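Local coordinates for alpha-11 giardin (Giardia intestinalis, PDB 2II2), which binds calcium and, as an annexin, probably phosphatidylserine, and is thought to help the parasite attach to the intestinal mucosa, at residues I182-N194 with R220-P232. Residues are numbered along the deposited sequence; the frame is centred on the assembly and turned at random.
Sequences IITSTADEYKEIN and RGLCIAHYYNLAP
Ile182 enters helix 216-230 as a knob into a hole formed by Leu222, Ala225, His226 and Asn229, within the all-helical annexin fold. Its CG2, anti to the backbone N, lies 3.8 Å from Ala225 CB, where a small residue lets the branched chain in, while CD1 meets Leu222 CD2. Past the turn at Ser185, helix 187-194 crosses helix 220-230 at -113°, their axes coming within 9.2 Å. Here Tyr190 and Leu230 extend the apolar packing, and the long, flat tyrosine reaches across to helix 220-230. Over the centre of its ring lies Asn229 ND2, 3.4 Å above the plane, the amide turned 67° from the ring. That same ND2 donates to Ile182 O (2.9 Å, N-H...O 168°), and Ser185 N reaches the same oxygen from the opposite face of the carbonyl plane; asparagine is short and polar enough to hold this turn from the neighbouring helix. The Tyr190 phenol, its CG anti to the backbone N, shares a 2.7 Å hydrogen bond between OH and His226 ND1; histidine suits the place because its edge nitrogen meets the phenol in the imidazole plane. Further round that edge, also in plane, Asn194 OD1 faces CE1. Beside Ala187 one water donates to both Ala187 O and Asn229 O, 2.6 Å from each.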
ATOM      1  N   ILE A 182       4.169  15.078  10.900  1.00  7.84           N
ATOM      2  CA  ILE A 182       4.748  14.101   9.980  1.00  7.77           C
ATOM      3  C   ILE A 182       4.332  14.371   8.529  1.00  8.25           C
ATOM      4  O   ILE A 182       5.171  14.426   7.628  1.00  8.36           O
ATOM      5  CB  ILE A 182       4.351  12.682  10.393  1.00  8.01           C
ATOM      6  CG1 ILE A 182       4.963  12.317  11.748  1.00  8.41           C
ATOM      7  CG2 ILE A 182       4.822  11.674   9.372  1.00  7.83           C
ATOM      8  CD1 ILE A 182       4.402  11.060  12.368  1.00 10.35           C
ATOM      9  N   ILE A 183       3.027  14.556   8.317  1.00  7.88           N
ATOM     10  CA  ILE A 183       2.497  14.718   6.962  1.00  9.13           C
ATOM     11  C   ILE A 183       2.976  15.976   6.235  1.00  8.70           C
ATOM     12  O   ILE A 183       3.063  15.971   4.995  1.00 10.50           O
ATOM     13  CB  ILE A 183       0.921  14.675   6.953  1.00  9.39           C
ATOM     14  CG1 ILE A 183       0.387  13.296   7.328  1.00 11.73           C
ATOM     15  CG2 ILE A 183       0.333  15.267   5.650  1.00 13.24           C
ATOM     16  CD1 ILE A 183       0.578  12.271   6.274  1.00 12.65           C
ATOM     17  N   THR A 184       3.286  17.030   6.987  1.00  8.40           N
ATOM     18  CA  THR A 184       3.706  18.282   6.368  1.00  9.04           C
ATOM     19  C   THR A 184       5.213  18.469   6.340  1.00  8.51           C
ATOM     20  O   THR A 184       5.681  19.508   5.877  1.00  9.66           O
ATOM     21  CB  THR A 184       3.080  19.524   7.061  1.00  9.56           C
ATOM     22  OG1 THR A 184       3.552  19.617   8.410  1.00  9.29           O
ATOM     23  CG2 THR A 184       1.554  19.485   7.057  1.00 11.06           C
ATOM     24  N   SER A 185       5.988  17.495   6.800  1.00  8.73           N
ATOM     25  CA  SER A 185       7.445  17.642   6.797  1.00  7.42           C
ATOM     26  C   SER A 185       7.996  17.425   5.423  1.00  8.20           C
ATOM     27  O   SER A 185       7.620  16.472   4.745  1.00 10.17           O
ATOM     28  CB  SER A 185       8.115  16.618   7.723  1.00  8.57           C
ATOM     29  OG  SER A 185       7.799  16.804   9.092  1.00  8.59           O
ATOM     30  N   THR A 186       8.948  18.272   5.040  1.00  9.09           N
ATOM     31  CA  THR A 186       9.738  17.943   3.868  1.00  9.19           C
ATOM     32  C   THR A 186      10.661  16.753   4.170  1.00  9.27           C
ATOM     33  O   THR A 186      10.999  16.496   5.329  1.00  9.55           O
ATOM     34  CB  THR A 186      10.602  19.124   3.402  1.00  9.90           C
ATOM     35  OG1 THR A 186      11.574  19.400   4.415  1.00 11.71           O
ATOM     36  CG2 THR A 186       9.763  20.351   3.118  1.00 10.96           C
ATOM     37  N   ALA A 187      11.097  16.066   3.123  1.00 10.94           N
ATOM     38  CA  ALA A 187      12.017  14.942   3.313  1.00 11.10           C
ATOM     39  C   ALA A 187      13.323  15.409   3.947  1.00 11.25           C
ATOM     40  O   ALA A 187      13.870  14.735   4.815  1.00 11.54           O
ATOM     41  CB  ALA A 187      12.300  14.216   2.000  1.00 12.99           C
ATOM     42  N   ASP A 188      13.832  16.557   3.514  1.00 11.63           N
ATOM     43  CA  ASP A 188      15.105  17.031   4.049  1.00 12.27           C
ATOM     44  C   ASP A 188      15.000  17.311   5.540  1.00 11.99           C
ATOM     45  O   ASP A 188      15.850  16.877   6.324  1.00 12.75           O
ATOM     46  CB  ASP A 188      15.588  18.281   3.304  1.00 14.27           C
ATOM     47  CG  ASP A 188      16.155  17.987   1.919  1.00 18.32           C
ATOM     48  OD1 ASP A 188      16.265  16.820   1.508  1.00 20.42           O
ATOM     49  OD2 ASP A 188      16.503  18.965   1.236  1.00 22.43           O
ATOM     50  N   GLU A 189      13.984  18.077   5.943  1.00 10.28           N
ATOM     51  CA  GLU A 189      13.839  18.362   7.359  1.00  8.92           C
ATOM     52  C   GLU A 189      13.502  17.112   8.163  1.00  8.83           C
ATOM     53  O   GLU A 189      13.994  16.945   9.275  1.00  9.48           O
ATOM     54  CB  GLU A 189      12.770  19.411   7.603  1.00  8.24           C
ATOM     55  CG  GLU A 189      13.262  20.797   7.244  1.00  9.88           C
ATOM     56  CD  GLU A 189      12.411  21.952   7.796  1.00  9.55           C
ATOM     57  OE1 GLU A 189      11.258  21.698   8.243  1.00  9.57           O
ATOM     58  OE2 GLU A 189      12.898  23.124   7.716  1.00 10.30           O
ATOM     59  N   TYR A 190      12.662  16.228   7.612  1.00  7.99           N
ATOM     60  CA  TYR A 190      12.294  15.057   8.372  1.00  7.35           C
ATOM     61  C   TYR A 190      13.467  14.107   8.660  1.00  8.54           C
ATOM     62  O   TYR A 190      13.524  13.502   9.728  1.00  7.93           O
ATOM     63  CB  TYR A 190      11.159  14.254   7.692  1.00  7.37           C
ATOM     64  CG  TYR A 190      10.492  13.336   8.674  1.00  7.41           C
ATOM     65  CD1 TYR A 190       9.607  13.845   9.618  1.00  8.32           C
ATOM     66  CD2 TYR A 190      10.777  11.978   8.702  1.00  7.72           C
ATOM     67  CE1 TYR A 190       8.986  13.017  10.559  1.00  7.19           C
ATOM     68  CE2 TYR A 190      10.163  11.123   9.622  1.00  7.74           C
ATOM     69  CZ  TYR A 190       9.265  11.654  10.574  1.00  7.10           C
ATOM     70  OH  TYR A 190       8.634  10.841  11.506  1.00  7.99           O
ATOM     71  N   LYS A 191      14.390  13.977   7.707  1.00  9.94           N
ATOM     72  CA  LYS A 191      15.571  13.155   7.959  1.00 11.11           C
ATOM     73  C   LYS A 191      16.290  13.686   9.215  1.00  9.88           C
ATOM     74  O   LYS A 191      16.757  12.902  10.068  1.00 10.16           O
ATOM     75  CB  LYS A 191      16.512  13.227   6.759  1.00 12.49           C
ATOM     76  CG  LYS A 191      17.682  12.263   6.829  1.00 14.59           C
ATOM     77  CD  LYS A 191      18.570  12.311   5.605  1.00 15.59           C
ATOM     78  CE  LYS A 191      19.634  11.220   5.708  1.00 19.10           C
ATOM     79  NZ  LYS A 191      20.474  11.215   4.480  1.00 22.40           N
ATOM     80  N   GLU A 192      16.377  15.019   9.324  1.00  9.71           N
ATOM     81  CA  GLU A 192      17.006  15.635  10.480  1.00  9.57           C
ATOM     82  C   GLU A 192      16.183  15.475  11.777  1.00  9.46           C
ATOM     83  O   GLU A 192      16.744  15.220  12.853  1.00  9.51           O
ATOM     84  CB  GLU A 192      17.267  17.103  10.186  1.00 10.46           C
ATOM     85  CG  GLU A 192      18.223  17.279   9.020  1.00 13.69           C
ATOM     86  CD  GLU A 192      18.144  18.642   8.333  1.00 18.06           C
ATOM     87  OE1 GLU A 192      17.390  19.529   8.798  1.00 20.64           O
ATOM     88  OE2 GLU A 192      18.852  18.817   7.304  1.00 20.34           O
ATOM     89  N   ILE A 193      14.853  15.609  11.677  1.00  8.33           N
ATOM     90  CA  ILE A 193      13.970  15.434  12.819  1.00  8.10           C
ATOM     91  C   ILE A 193      14.099  14.014  13.359  1.00  8.12           C
ATOM     92  O   ILE A 193      14.202  13.809  14.581  1.00  8.95           O
ATOM     93  CB  ILE A 193      12.511  15.763  12.438  1.00  8.22           C
ATOM     94  CG1 ILE A 193      12.367  17.264  12.136  1.00  8.85           C
ATOM     95  CG2 ILE A 193      11.534  15.280  13.505  1.00  9.18           C
ATOM     96  CD1 ILE A 193      11.065  17.579  11.374  1.00 10.24           C
ATOM     97  N   ASN A 194      14.106  13.050  12.432  1.00  7.61           N
ATOM     98  CA  ASN A 194      14.238  11.663  12.787  1.00  8.04           C
ATOM     99  C   ASN A 194      15.540  11.382  13.535  1.00  8.37           C
ATOM    100  O   ASN A 194      15.539  10.720  14.586  1.00  8.38           O
ATOM    101  CB  ASN A 194      14.123  10.813  11.524  1.00  8.18           C
ATOM    102  CG  ASN A 194      14.231   9.354  11.799  1.00  8.35           C
ATOM    103  OD1 ASN A 194      13.367   8.773  12.478  1.00  8.95           O
ATOM    104  ND2 ASN A 194      15.270   8.718  11.259  1.00 10.10           N
ATOM    105  N   ARG A 220       0.302   1.379  12.717  1.00  6.98           N
ATOM    106  CA  ARG A 220       0.769   1.070  11.381  1.00  7.26           C
ATOM    107  C   ARG A 220       0.707   2.295  10.476  1.00  6.66           C
ATOM    108  O   ARG A 220       1.650   2.584   9.713  1.00  7.37           O
ATOM    109  CB  ARG A 220      -0.075  -0.055  10.788  1.00  7.31           C
ATOM    110  CG  ARG A 220       0.235  -0.447   9.349  1.00  7.63           C
ATOM    111  CD  ARG A 220      -0.830  -1.391   8.887  1.00  7.85           C
ATOM    112  NE  ARG A 220      -0.685  -1.907   7.527  1.00  7.46           N
ATOM    113  CZ  ARG A 220      -1.040  -1.235   6.432  1.00  6.87           C
ATOM    114  NH1 ARG A 220      -1.575  -0.000   6.506  1.00  7.08           N
ATOM    115  NH2 ARG A 220      -0.877  -1.777   5.233  1.00  7.51           N
ATOM    116  N   GLY A 221      -0.401   3.029  10.544  1.00  7.06           N
ATOM    117  CA  GLY A 221      -0.543   4.187   9.653  1.00  6.65           C
ATOM    118  C   GLY A 221       0.488   5.285   9.946  1.00  5.95           C
ATOM    119  O   GLY A 221       1.067   5.895   9.033  1.00  6.30           O
ATOM    120  N   LEU A 222       0.699   5.550  11.236  1.00  6.69           N
ATOM    121  CA  LEU A 222       1.705   6.539  11.604  1.00  6.38           C
ATOM    122  C   LEU A 222       3.082   6.093  11.171  1.00  6.05           C
ATOM    123  O   LEU A 222       3.874   6.892  10.705  1.00  6.68           O
ATOM    124  CB  LEU A 222       1.689   6.789  13.126  1.00  7.39           C
ATOM    125  CG  LEU A 222       0.526   7.634  13.619  1.00  8.09           C
ATOM    126  CD1 LEU A 222       0.433   7.497  15.111  1.00  9.35           C
ATOM    127  CD2 LEU A 222       0.717   9.124  13.205  1.00  9.48           C
ATOM    128  N   CYS A 223       3.394   4.803  11.325  1.00  6.43           N
ATOM    129  CA  CYS A 223       4.702   4.328  10.876  1.00  6.41           C
ATOM    130  C   CYS A 223       4.863   4.441   9.357  1.00  6.11           C
ATOM    131  O   CYS A 223       5.957   4.690   8.875  1.00  6.36           O
ATOM    132  CB  CYS A 223       4.942   2.887  11.313  1.00  7.14           C
ATOM    133  SG  CYS A 223       5.290   2.686  13.062  1.00  7.81           S
ATOM    134  N   ILE A 224       3.792   4.207   8.603  1.00  6.68           N
ATOM    135  CA  ILE A 224       3.866   4.338   7.160  1.00  6.80           C
ATOM    136  C   ILE A 224       4.182   5.794   6.773  1.00  6.01           C
ATOM    137  O   ILE A 224       5.035   6.080   5.901  1.00  6.78           O
ATOM    138  CB  ILE A 224       2.590   3.819   6.474  1.00  6.16           C
ATOM    139  CG1 ILE A 224       2.554   2.296   6.544  1.00  6.71           C
ATOM    140  CG2 ILE A 224       2.506   4.293   5.034  1.00  6.78           C
ATOM    141  CD1 ILE A 224       1.228   1.678   6.151  1.00  8.31           C
ATOM    142  N   ALA A 225       3.453   6.727   7.385  1.00  6.59           N
ATOM    143  CA  ALA A 225       3.682   8.144   7.076  1.00  6.75           C
ATOM    144  C   ALA A 225       5.099   8.584   7.449  1.00  6.87           C
ATOM    145  O   ALA A 225       5.781   9.294   6.689  1.00  7.22           O
ATOM    146  CB  ALA A 225       2.652   9.014   7.735  1.00  7.66           C
ATOM    147  N   HIS A 226       5.546   8.157   8.619  1.00  6.55           N
ATOM    148  CA  HIS A 226       6.922   8.373   9.083  1.00  6.22           C
ATOM    149  C   HIS A 226       7.931   7.836   8.077  1.00  5.76           C
ATOM    150  O   HIS A 226       8.821   8.547   7.626  1.00  7.10           O
ATOM    151  CB  HIS A 226       7.052   7.664  10.446  1.00  6.78           C
ATOM    152  CG  HIS A 226       8.456   7.335  10.835  1.00  7.36           C
ATOM    153  ND1 HIS A 226       9.380   8.293  11.190  1.00  7.48           N
ATOM    154  CD2 HIS A 226       9.087   6.142  10.883  1.00  8.32           C
ATOM    155  CE1 HIS A 226      10.526   7.688  11.448  1.00  8.24           C
ATOM    156  NE2 HIS A 226      10.373   6.389  11.280  1.00  8.05           N
ATOM    157  N   TYR A 227       7.803   6.562   7.729  1.00  6.14           N
ATOM    158  CA  TYR A 227       8.780   5.957   6.831  1.00  6.34           C
ATOM    159  C   TYR A 227       8.744   6.558   5.437  1.00  6.55           C
ATOM    160  O   TYR A 227       9.777   6.618   4.796  1.00  7.70           O
ATOM    161  CB  TYR A 227       8.649   4.433   6.810  1.00  6.42           C
ATOM    162  CG  TYR A 227       9.337   3.764   7.982  1.00  6.72           C
ATOM    163  CD1 TYR A 227       8.665   2.884   8.809  1.00  6.72           C
ATOM    164  CD2 TYR A 227      10.686   4.012   8.247  1.00  7.11           C
ATOM    165  CE1 TYR A 227       9.320   2.252   9.889  1.00  7.38           C
ATOM    166  CE2 TYR A 227      11.339   3.386   9.314  1.00  7.29           C
ATOM    167  CZ  TYR A 227      10.656   2.511  10.128  1.00  6.75           C
ATOM    168  OH  TYR A 227      11.338   1.884  11.140  1.00  9.17           O
ATOM    169  N   TYR A 228       7.567   6.973   4.965  1.00  6.48           N
ATOM    170  CA  TYR A 228       7.439   7.569   3.642  1.00  7.12           C
ATOM    171  C   TYR A 228       8.350   8.784   3.520  1.00  6.91           C
ATOM    172  O   TYR A 228       8.971   9.003   2.489  1.00  7.49           O
ATOM    173  CB  TYR A 228       5.974   7.951   3.356  1.00  7.93           C
ATOM    174  CG  TYR A 228       5.832   8.441   1.928  1.00  7.67           C
ATOM    175  CD1 TYR A 228       5.612   7.529   0.889  1.00  7.94           C
ATOM    176  CD2 TYR A 228       5.922   9.777   1.620  1.00  8.55           C
ATOM    177  CE1 TYR A 228       5.514   7.953  -0.437  1.00  8.02           C
ATOM    178  CE2 TYR A 228       5.833  10.210   0.290  1.00 10.22           C
ATOM    179  CZ  TYR A 228       5.624   9.294  -0.736  1.00  9.63           C
ATOM    180  OH  TYR A 228       5.541   9.705  -2.049  1.00 10.43           O
ATOM    181  N   ASN A 229       8.400   9.560   4.603  1.00  7.29           N
ATOM    182  CA  ASN A 229       9.259  10.730   4.638  1.00  6.89           C
ATOM    183  C   ASN A 229      10.751  10.399   4.471  1.00  7.88           C
ATOM    184  O   ASN A 229      11.514  11.190   3.940  1.00  9.21           O
ATOM    185  CB  ASN A 229       9.093  11.513   5.912  1.00  7.30           C
ATOM    186  CG  ASN A 229       7.776  12.254   5.993  1.00  8.36           C
ATOM    187  OD1 ASN A 229       7.098  12.446   4.983  1.00 11.13           O
ATOM    188  ND2 ASN A 229       7.411  12.680   7.188  1.00  8.95           N
ATOM    189  N   LEU A 230      11.152   9.266   5.028  1.00  8.12           N
ATOM    190  CA  LEU A 230      12.539   8.808   4.909  1.00  8.25           C
ATOM    191  C   LEU A 230      12.845   8.251   3.511  1.00  8.04           C
ATOM    192  O   LEU A 230      13.866   8.620   2.902  1.00  9.50           O
ATOM    193  CB  LEU A 230      12.851   7.804   6.012  1.00  8.24           C
ATOM    194  CG  LEU A 230      12.777   8.359   7.452  1.00  9.79           C
ATOM    195  CD1 LEU A 230      12.975   7.246   8.493  1.00  9.09           C
ATOM    196  CD2 LEU A 230      13.728   9.520   7.712  1.00 11.67           C
ATOM    197  N   ALA A 231      11.942   7.422   2.977  1.00  7.38           N
ATOM    198  CA  ALA A 231      11.991   7.002   1.576  1.00  7.41           C
ATOM    199  C   ALA A 231      10.662   6.352   1.233  1.00  7.20           C
ATOM    200  O   ALA A 231      10.181   5.528   1.971  1.00  7.52           O
ATOM    201  CB  ALA A 231      13.083   5.971   1.346  1.00  7.94           C
ATOM    202  N   PRO A 232      10.034   6.706   0.120  1.00  7.94           N
ATOM    203  CA  PRO A 232       8.786   6.043  -0.248  1.00  8.09           C
ATOM    204  C   PRO A 232       8.832   4.526  -0.180  1.00  7.67           C
ATOM    205  O   PRO A 232       7.893   3.896   0.316  1.00  7.99           O
ATOM    206  CB  PRO A 232       8.542   6.567  -1.647  1.00  8.30           C
ATOM    207  CG  PRO A 232       9.046   7.987  -1.530  1.00  9.19           C
ATOM    208  CD  PRO A 232      10.337   7.841  -0.766  1.00  8.86           C
TER
HETATM  209  O   HOH W   1      13.781  12.178   4.855  1.00 21.77           O